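Local coordinates for natterin-like protein (Lethenteron camtschaticum, PDB 6IUL) that is a lamprey immune protein and cytotoxin, pairing a jacalin-like lectin domain that probably recognises glycans with an aerolysin-type module that probably forms the pore, at residues 149-154 with 279-284; 156-161 with 274-279; 174-179 with 252-257. All coordinates share one frame; numbering follows the deposited sequence.

Interaction 1. Residues 149-154 with 279-284; sequences SVIQDM and ALLRIT
The flat groups that meet here are the Gln-152 amide and the Arg-282 guanidinium, whose planes stand 74° apart. NE2 of Gln-152 comes to 3.4 Å from NH1 of Arg-282, approaching the guanidinium obliquely; both atoms are donors, and no bond joins them. Gln-152 reaches this far along the neighbouring strand with its CG between the backbone N and the carbonyl carbon (chi1 66°) and OE1 lying against CB of Arg-282. The arginine takes its charge to Asp-292, in a salt bridge from NE. On the same side Leu-280 lies alongside Asp-153, CD2 of Leu-280 3.9 Å from OD2 of Asp-153.

The backbone frame is a regular antiparallel ladder. Val-150 and Arg-282 form one hydrogen-bonded pair, with Val-150 N to Arg-282 O at 3.0 Å and a nearly straight return bond from Arg-282 N to Val-150 O (177°). Gln-152 and Leu-280 form the next, bonded both ways; Ile-151–Leu-281 is the non-hydrogen-bonded pair between them, and Ser-149–Ile-283 is another beyond Val-150.

The face carrying Ser-149, Ile-151, Leu-281 and Ile-283 is buried and mostly apolar. CG1 of Ile-151 meets CD1 of Leu-281 at 4.0 Å, and OG of Ser-149 lies against CG1 of Ile-283. Beside it, CB of Ala-279 packs on CG2 of Ile-151 at 3.7 Å and is touched by the CE methyl of Met-154 at 3.8 Å, just past the corner the chain turns at Asp-153.

Strand 135-155 thus joins strand 260-285 within the large mixed sheet of the aerolysin-type module. Strand 212-223 runs parallel along the other side of 135-155, bonded through Ser-213 and Lys-215, and strand 290-313 flanks 260-285, bonded through Ala-293 and Leu-295.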
loop_
_atom_site.group_PDB
_atom_site.type_symbol
_atom_site.label_atom_id
_atom_site.label_comp_id
_atom_site.label_asym_id
_atom_site.label_seq_id
_atom_site.Cartn_x
_atom_site.Cartn_y
_atom_site.Cartn_z
ATOM N N SER A 149 7.168 -16.529 5.620
ATOM C CA SER A 149 7.881 -16.494 4.346
ATOM C C SER A 149 8.568 -15.162 4.254
ATOM O O SER A 149 7.915 -14.126 4.087
ATOM C CB SER A 149 6.906 -16.627 3.183
ATOM O OG SER A 149 6.315 -17.899 3.205
ATOM N N VAL A 150 9.883 -15.182 4.377
ATOM C CA VAL A 150 10.632 -13.955 4.627
ATOM C C VAL A 150 11.839 -13.885 3.724
ATOM O O VAL A 150 12.656 -14.807 3.662
ATOM C CB VAL A 150 11.114 -13.842 6.081
ATOM C CG1 VAL A 150 11.735 -12.471 6.294
ATOM C CG2 VAL A 150 9.973 -13.970 7.071
ATOM N N ILE A 151 11.944 -12.776 3.019
ATOM C CA ILE A 151 13.079 -12.514 2.164
ATOM C C ILE A 151 14.113 -11.772 3.029
ATOM O O ILE A 151 13.798 -10.789 3.679
ATOM C CB ILE A 151 12.679 -11.660 0.981
ATOM C CG1 ILE A 151 11.759 -12.454 0.062
ATOM C CG2 ILE A 151 13.921 -11.200 0.232
ATOM C CD1 ILE A 151 11.131 -11.640 -1.039
ATOM N N GLN A 152 15.333 -12.269 3.036
ATOM C CA GLN A 152 16.376 -11.768 3.918
ATOM C C GLN A 152 17.732 -11.839 3.226
ATOM O O GLN A 152 17.804 -12.156 2.041
ATOM C CB GLN A 152 16.372 -12.537 5.241
ATOM C CG GLN A 152 16.749 -13.991 5.175
ATOM C CD GLN A 152 16.128 -14.780 6.347
ATOM O OE1 GLN A 152 14.889 -14.877 6.500
ATOM N NE2 GLN A 152 16.982 -15.355 7.167
ATOM N N ASP A 153 18.797 -11.531 3.974
ATOM C CA ASP A 153 20.165 -11.397 3.425
ATOM C C ASP A 153 20.175 -10.594 2.120
ATOM O O ASP A 153 20.712 -11.042 1.103
ATOM C CB ASP A 153 20.818 -12.775 3.181
ATOM C CG ASP A 153 20.867 -13.642 4.441
ATOM O OD1 ASP A 153 20.953 -13.117 5.580
ATOM O OD2 ASP A 153 20.840 -14.869 4.284
ATOM N N MET A 154 19.552 -9.419 2.163
ATOM C CA MET A 154 19.404 -8.557 0.991
ATOM C C MET A 154 20.747 -7.908 0.633
ATOM O O MET A 154 21.405 -7.359 1.481
ATOM C CB MET A 154 18.350 -7.467 1.242
ATOM C CG MET A 154 18.100 -6.552 0.046
ATOM S SD MET A 154 17.412 -7.418 -1.373
ATOM C CE MET A 154 15.831 -7.995 -0.731
ATOM N N ALA A 279 19.111 -12.156 -2.772
ATOM C CA ALA A 279 18.526 -12.362 -1.464
ATOM C C ALA A 279 18.200 -13.833 -1.251
ATOM O O ALA A 279 18.391 -14.656 -2.124
ATOM C CB ALA A 279 17.237 -11.520 -1.312
ATOM N N LEU A 280 17.691 -14.153 -0.071
ATOM C CA LEU A 280 17.289 -15.506 0.254
ATOM C C LEU A 280 15.822 -15.498 0.715
ATOM O O LEU A 280 15.432 -14.753 1.627
ATOM C CB LEU A 280 18.219 -16.024 1.342
ATOM C CG LEU A 280 17.942 -17.456 1.822
ATOM C CD1 LEU A 280 18.198 -18.447 0.682
ATOM C CD2 LEU A 280 18.727 -17.849 3.058
ATOM N N LEU A 281 15.020 -16.341 0.099
ATOM C CA LEU A 281 13.668 -16.574 0.591
ATOM C C LEU A 281 13.704 -17.729 1.574
ATOM O O LEU A 281 14.110 -18.841 1.228
ATOM C CB LEU A 281 12.723 -16.887 -0.562
ATOM C CG LEU A 281 11.324 -17.372 -0.132
ATOM C CD1 LEU A 281 10.608 -16.275 0.595
ATOM C CD2 LEU A 281 10.518 -17.777 -1.337
ATOM N N ARG A 282 13.332 -17.476 2.812
ATOM C CA ARG A 282 13.220 -18.544 3.783
ATOM C C ARG A 282 11.763 -18.742 4.186
ATOM O O ARG A 282 11.130 -17.844 4.751
ATOM C CB ARG A 282 14.039 -18.252 5.026
ATOM C CG ARG A 282 13.850 -19.288 6.120
ATOM C CD ARG A 282 14.957 -19.251 7.151
ATOM N NE ARG A 282 16.208 -19.718 6.556
ATOM C CZ ARG A 282 17.420 -19.380 6.987
ATOM N NH1 ARG A 282 17.589 -18.552 8.011
ATOM N NH2 ARG A 282 18.481 -19.885 6.393
ATOM N N ILE A 283 11.272 -19.944 3.945
ATOM C CA ILE A 283 9.946 -20.336 4.352
ATOM C C ILE A 283 10.083 -21.215 5.575
ATOM O O ILE A 283 10.680 -22.267 5.515
ATOM C CB ILE A 283 9.237 -21.115 3.239
ATOM C CG1 ILE A 283 9.075 -20.193 2.024
ATOM C CG2 ILE A 283 7.885 -21.655 3.723
ATOM C CD1 ILE A 283 8.603 -20.891 0.768
ATOM N N THR A 284 9.485 -20.783 6.672
ATOM C CA THR A 284 9.523 -21.524 7.899
ATOM C C THR A 284 8.170 -22.135 8.154
ATOM O O THR A 284 7.140 -21.440 8.159
ATOM C CB THR A 284 9.936 -20.602 9.063
ATOM O OG1 THR A 284 11.203 -19.989 8.731
ATOM C CG2 THR A 284 10.042 -21.361 10.388
#

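Interaction 2. Residues 156-161 with 274-279; sequences YPTMHQ and DLPYTA
Tyr-156 and Tyr-277 lead the apolar contacts: the Tyr-156 ring lies obliquely against its partner, its CD1 4.1 Å from CB of Tyr-277, while its OH reaches Trp-200 NE1 in a hydrogen bond. The CB of Leu-275 is directed toward the loop, and CD1 of Leu-275 takes CG of Met-159 at 4.3 Å. The CG2 methyl of Thr-158 rests on CG of Pro-276, the two side chains crossing at about a right angle.

Polar oxygens also make close van der Waals contacts with proline carbons. OG1 of Thr-158 is 3.4 Å from CG of Pro-276, and CD of Pro-157 comes 3.5 Å from O of Pro-276.

The loop owes its shape to a type I beta turn from Tyr-156 to Met-159, closed by Met-159 N to Tyr-156 O at 3.1 Å and followed by a short 3-10 segment, 159-161. It carries the chain on from strand 135-155 towards strand 166-178, and in doing so folds over one stretch of the long strand 260-285.

No direct hydrogen bond spans the two segments; the polar link is a water. It accepts from Thr-158 N at 2.9 Å and donates to Pro-276 O at 2.8 Å, so a carbonyl beside the turn is engaged without strand pairing. Beyond the contact, Tyr-277 meets the Trp-200 ring edge-to-face and bonds through its OH to Ser-201 O, and Met-159 packs on Phe-230 and Val-232 of strand 228-238.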
loop_
_atom_site.group_PDB
_atom_site.type_symbol
_atom_site.label_atom_id
_atom_site.label_comp_id
_atom_site.label_asym_id
_atom_site.label_seq_id
_atom_site.Cartn_x
_atom_site.Cartn_y
_atom_site.Cartn_z
ATOM N N TYR A 156 22.838 -5.601 -2.639
ATOM C CA TYR A 156 22.813 -4.834 -3.863
ATOM C C TYR A 156 24.257 -4.832 -4.395
ATOM O O TYR A 156 25.050 -3.929 -4.089
ATOM C CB TYR A 156 22.311 -3.408 -3.594
ATOM C CG TYR A 156 21.012 -3.395 -2.864
ATOM C CD1 TYR A 156 19.813 -3.427 -3.555
ATOM C CD2 TYR A 156 20.991 -3.349 -1.468
ATOM C CE1 TYR A 156 18.599 -3.401 -2.870
ATOM C CE2 TYR A 156 19.799 -3.350 -0.779
ATOM C CZ TYR A 156 18.601 -3.392 -1.486
ATOM O OH TYR A 156 17.414 -3.399 -0.787
ATOM N N PRO A 157 24.609 -5.871 -5.164
ATOM C CA PRO A 157 26.032 -6.117 -5.475
ATOM C C PRO A 157 26.694 -5.072 -6.417
ATOM O O PRO A 157 27.896 -5.002 -6.481
ATOM C CB PRO A 157 26.019 -7.523 -6.112
ATOM C CG PRO A 157 24.619 -7.728 -6.567
ATOM C CD PRO A 157 23.718 -6.925 -5.675
ATOM N N THR A 158 25.913 -4.283 -7.134
ATOM C CA THR A 158 26.486 -3.245 -8.002
ATOM C C THR A 158 26.371 -1.837 -7.404
ATOM O O THR A 158 26.699 -0.858 -8.074
ATOM C CB THR A 158 25.836 -3.219 -9.373
ATOM O OG1 THR A 158 24.490 -2.761 -9.266
ATOM C CG2 THR A 158 25.890 -4.617 -10.057
ATOM N N MET A 159 25.929 -1.746 -6.149
ATOM C CA MET A 159 25.579 -0.474 -5.549
ATOM C C MET A 159 26.747 0.535 -5.467
ATOM O O MET A 159 26.593 1.694 -5.858
ATOM C CB MET A 159 25.016 -0.685 -4.145
ATOM C CG MET A 159 24.567 0.638 -3.521
ATOM S SD MET A 159 23.453 0.437 -2.121
ATOM C CE MET A 159 24.575 0.499 -0.734
ATOM N N HIS A 160 27.874 0.062 -4.948
ATOM C CA HIS A 160 29.132 0.791 -4.886
ATOM C C HIS A 160 29.705 1.296 -6.231
ATOM O O HIS A 160 30.655 2.040 -6.209
ATOM C CB HIS A 160 30.174 -0.135 -4.222
ATOM C CG HIS A 160 30.517 -1.344 -5.057
ATOM N ND1 HIS A 160 29.641 -2.399 -5.236
ATOM C CD2 HIS A 160 31.599 -1.625 -5.816
ATOM C CE1 HIS A 160 30.192 -3.294 -6.034
ATOM N NE2 HIS A 160 31.380 -2.851 -6.399
ATOM N N GLN A 161 29.177 0.874 -7.372
ATOM C CA GLN A 161 29.737 1.243 -8.664
ATOM C C GLN A 161 28.878 2.220 -9.423
ATOM O O GLN A 161 29.302 2.707 -10.472
ATOM C CB GLN A 161 29.916 0.013 -9.578
ATOM C CG GLN A 161 30.829 -1.075 -9.033
ATOM C CD GLN A 161 30.764 -2.368 -9.860
ATOM O OE1 GLN A 161 29.792 -2.623 -10.598
ATOM N NE2 GLN A 161 31.798 -3.200 -9.728
ATOM N N ASP A 274 17.500 2.280 -9.249
ATOM C CA ASP A 274 17.257 1.117 -10.097
ATOM C C ASP A 274 18.511 0.240 -10.000
ATOM O O ASP A 274 19.562 0.615 -10.512
ATOM C CB ASP A 274 16.962 1.557 -11.536
ATOM C CG ASP A 274 16.522 0.403 -12.443
ATOM O OD1 ASP A 274 17.172 -0.668 -12.453
ATOM O OD2 ASP A 274 15.533 0.567 -13.192
ATOM N N LEU A 275 18.409 -0.893 -9.304
ATOM C CA LEU A 275 19.581 -1.667 -8.889
ATOM C C LEU A 275 19.286 -3.171 -8.830
ATOM O O LEU A 275 18.255 -3.548 -8.355
ATOM C CB LEU A 275 20.017 -1.245 -7.494
ATOM C CG LEU A 275 20.659 0.135 -7.247
ATOM C CD1 LEU A 275 20.940 0.281 -5.772
ATOM C CD2 LEU A 275 21.975 0.301 -8.043
ATOM N N PRO A 276 20.193 -4.028 -9.313
ATOM C CA PRO A 276 20.000 -5.469 -9.102
ATOM C C PRO A 276 20.159 -5.865 -7.637
ATOM O O PRO A 276 20.909 -5.208 -6.896
ATOM C CB PRO A 276 21.115 -6.121 -9.971
ATOM C CG PRO A 276 22.149 -5.029 -10.124
ATOM C CD PRO A 276 21.365 -3.739 -10.162
ATOM N N TYR A 277 19.443 -6.917 -7.217
ATOM C CA TYR A 277 19.592 -7.432 -5.839
ATOM C C TYR A 277 19.685 -8.940 -5.828
ATOM O O TYR A 277 19.193 -9.608 -6.719
ATOM C CB TYR A 277 18.413 -6.983 -4.922
ATOM C CG TYR A 277 17.147 -7.786 -5.081
ATOM C CD1 TYR A 277 16.981 -9.014 -4.437
ATOM C CD2 TYR A 277 16.139 -7.354 -5.914
ATOM C CE1 TYR A 277 15.824 -9.765 -4.590
ATOM C CE2 TYR A 277 14.968 -8.084 -6.065
ATOM C CZ TYR A 277 14.823 -9.296 -5.404
ATOM O OH TYR A 277 13.666 -10.011 -5.598
ATOM N N THR A 278 20.303 -9.468 -4.788
ATOM C CA THR A 278 20.272 -10.893 -4.496
ATOM C C THR A 278 19.733 -11.017 -3.075
ATOM O O THR A 278 19.861 -10.068 -2.276
ATOM C CB THR A 278 21.656 -11.574 -4.571
ATOM O OG1 THR A 278 22.505 -11.002 -3.588
ATOM C CG2 THR A 278 22.308 -11.402 -5.955
ATOM N N ALA A 279 19.111 -12.156 -2.772
ATOM C CA ALA A 279 18.526 -12.362 -1.464
ATOM C C ALA A 279 18.200 -13.833 -1.251
ATOM O O ALA A 279 18.391 -14.656 -2.124
ATOM C CB ALA A 279 17.237 -11.520 -1.312
HETATM O O HOH W 1 23.155 -3.492 -6.865
#

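Interaction 3. Residues 174-179 with 252-257; sequences MEYKND and FPVTVP
Tyr-176 and Val-254 cross at about a right angle, with CD2 and CE2 of the ring meeting the valine's two methyls obliquely. CD2 of Tyr-176 lies 3.9 Å from CG1 of Val-254, and CE2 of Tyr-176 lies 4.1 Å from CG2 of Val-254. Further up the tyrosine, CB of Tyr-176 packs on CG2 of Val-256 at 3.7 Å. Val-256 therefore works with both branches: CG2 goes to Tyr-176, whereas CG1, anti to the backbone N, lies 3.5 Å from CB of Asn-178.

Asn-178 adds the polar part. Its side chain also extends anti to the backbone N, which carries the amide across to the end of the other strand. There ND2 of Asn-178 donates to O of Val-256 at 3.0 Å, with an angle of 157° at the hydrogen. The acceptor lies close to the amide plane of Asn-178, but the donor stands above the carbonyl plane of Val-256, 43° out of it, and so does not use a lone pair. The same amide is gripped from its own side of the contact, ND2 bonding to Ile-182 O and OD1 to Thr-180 OG1, which together fix its rotation at a buried position.

The two strands do not pair. Their axes pass 7.9 Å apart at 38°, and the contact is made largely by side chains, with one side-chain-to-backbone hydrogen bond, as between two layers of a beta-sandwich facing one another. Strand 166-178 is bonded to strand 260-285 through Val-262, Val-264 and Lys-260, while strand 241-256 pairs with strand 184-200, whose Tyr-186 and Phe-188 pack against Tyr-176; Met-174 touches Ile-117 of the second subunit.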
loop_
_atom_site.group_PDB
_atom_site.type_symbol
_atom_site.label_atom_id
_atom_site.label_comp_id
_atom_site.label_asym_id
_atom_site.label_seq_id
_atom_site.Cartn_x
_atom_site.Cartn_y
_atom_site.Cartn_z
ATOM N N MET A 174 11.407 33.135 -1.000
ATOM C CA MET A 174 10.969 34.280 -0.232
ATOM C C MET A 174 12.085 35.333 -0.243
ATOM O O MET A 174 13.279 35.022 -0.278
ATOM C CB MET A 174 10.613 33.814 1.194
ATOM C CG MET A 174 10.019 34.844 2.121
ATOM S SD MET A 174 8.809 35.922 1.338
ATOM C CE MET A 174 8.647 37.173 2.629
ATOM N N GLU A 175 11.700 36.584 -0.159
ATOM C CA GLU A 175 12.695 37.664 -0.193
ATOM C C GLU A 175 12.562 38.551 1.066
ATOM O O GLU A 175 11.455 38.856 1.524
ATOM C CB GLU A 175 12.497 38.498 -1.454
ATOM C CG GLU A 175 13.490 39.642 -1.639
ATOM C CD GLU A 175 13.151 40.496 -2.878
ATOM O OE1 GLU A 175 13.559 40.093 -3.987
ATOM O OE2 GLU A 175 12.447 41.508 -2.739
ATOM N N TYR A 176 13.706 38.924 1.613
ATOM C CA TYR A 176 13.771 39.749 2.818
ATOM C C TYR A 176 14.557 40.993 2.469
ATOM O O TYR A 176 15.726 40.896 2.076
ATOM C CB TYR A 176 14.474 38.979 3.949
ATOM C CG TYR A 176 13.771 37.702 4.300
ATOM C CD1 TYR A 176 12.662 37.709 5.151
ATOM C CD2 TYR A 176 14.169 36.494 3.764
ATOM C CE1 TYR A 176 11.988 36.538 5.480
ATOM C CE2 TYR A 176 13.478 35.322 4.058
ATOM C CZ TYR A 176 12.397 35.342 4.899
ATOM O OH TYR A 176 11.723 34.166 5.143
ATOM N N LYS A 177 13.918 42.145 2.558
ATOM C CA LYS A 177 14.571 43.386 2.213
ATOM C C LYS A 177 14.677 44.294 3.455
ATOM O O LYS A 177 13.679 44.596 4.093
ATOM C CB LYS A 177 13.841 44.089 1.078
ATOM C CG LYS A 177 14.729 45.175 0.469
ATOM C CD LYS A 177 14.061 46.052 -0.586
ATOM C CE LYS A 177 15.155 46.807 -1.370
ATOM N NZ LYS A 177 14.665 47.991 -2.131
ATOM N N ASN A 178 15.896 44.708 3.771
ATOM C CA ASN A 178 16.184 45.510 4.968
ATOM C C ASN A 178 16.516 46.926 4.537
ATOM O O ASN A 178 17.637 47.224 4.068
ATOM C CB ASN A 178 17.352 44.930 5.784
ATOM C CG ASN A 178 17.604 45.686 7.090
ATOM O OD1 ASN A 178 16.910 46.656 7.378
ATOM N ND2 ASN A 178 18.565 45.213 7.903
ATOM N N ASP A 179 15.505 47.782 4.680
ATOM C CA ASP A 179 15.589 49.176 4.279
ATOM C C ASP A 179 15.922 50.062 5.483
ATOM O O ASP A 179 15.990 51.294 5.355
ATOM C CB ASP A 179 14.263 49.620 3.667
ATOM C CG ASP A 179 14.107 49.184 2.207
ATOM O OD1 ASP A 179 15.071 48.846 1.489
ATOM O OD2 ASP A 179 12.967 49.245 1.738
ATOM N N PHE A 252 14.931 28.086 9.730
ATOM C CA PHE A 252 16.169 28.699 10.195
ATOM C C PHE A 252 16.033 30.232 10.205
ATOM O O PHE A 252 15.189 30.783 9.516
ATOM C CB PHE A 252 17.371 28.287 9.313
ATOM C CG PHE A 252 17.176 28.590 7.852
ATOM C CD1 PHE A 252 16.568 27.684 7.010
ATOM C CD2 PHE A 252 17.619 29.802 7.315
ATOM C CE1 PHE A 252 16.389 27.986 5.658
ATOM C CE2 PHE A 252 17.458 30.094 5.979
ATOM C CZ PHE A 252 16.836 29.181 5.159
ATOM N N PRO A 253 16.857 30.902 11.011
ATOM C CA PRO A 253 16.890 32.348 10.995
ATOM C C PRO A 253 17.622 32.891 9.752
ATOM O O PRO A 253 18.597 32.315 9.287
ATOM C CB PRO A 253 17.671 32.685 12.276
ATOM C CG PRO A 253 18.588 31.499 12.461
ATOM C CD PRO A 253 17.778 30.319 12.012
ATOM N N VAL A 254 17.166 34.033 9.279
ATOM C CA VAL A 254 17.769 34.722 8.154
ATOM C C VAL A 254 18.216 36.104 8.618
ATOM O O VAL A 254 17.418 36.901 9.094
ATOM C CB VAL A 254 16.725 34.885 7.027
ATOM C CG1 VAL A 254 17.303 35.643 5.852
ATOM C CG2 VAL A 254 16.198 33.507 6.583
ATOM N N THR A 255 19.498 36.385 8.481
ATOM C CA THR A 255 20.053 37.668 8.890
ATOM C C THR A 255 20.253 38.543 7.666
ATOM O O THR A 255 20.862 38.118 6.704
ATOM C CB THR A 255 21.377 37.458 9.591
ATOM O OG1 THR A 255 21.145 36.689 10.752
ATOM C CG2 THR A 255 21.953 38.747 10.067
ATOM N N VAL A 256 19.705 39.753 7.688
ATOM C CA VAL A 256 19.782 40.662 6.549
ATOM C C VAL A 256 20.515 41.939 6.967
ATOM O O VAL A 256 20.051 42.663 7.847
ATOM C CB VAL A 256 18.405 41.014 6.033
ATOM C CG1 VAL A 256 18.534 41.774 4.706
ATOM C CG2 VAL A 256 17.560 39.756 5.911
ATOM N N PRO A 257 21.682 42.193 6.367
ATOM C CA PRO A 257 22.461 43.425 6.660
ATOM C C PRO A 257 21.674 44.679 6.291
ATOM O O PRO A 257 20.688 44.586 5.566
ATOM C CB PRO A 257 23.712 43.300 5.765
ATOM C CG PRO A 257 23.838 41.840 5.454
ATOM C CD PRO A 257 22.422 41.257 5.512
#

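How the interactions relate
Interactions 1 and 2 follow each other along strand 260-285. They share Ala-279, have centres 17 Å apart, and touch where SD of Met-154 packs 3.5 Å from CD1 of Tyr-277. The strand passes from the loop 156-161 to direct pairing with 149-152. Interaction 3 lies at the far end of the elongated molecule, its centre 54 Å from that of interaction 1 and 45 Å from that of interaction 2, with no contact to either. Strand 260-285 still connects all three, since it also pairs with strand 166-178. All six segments belong to the part of the chain related to the ETX/MTX2 toxins, consistent with one long beta-rich pore-forming module.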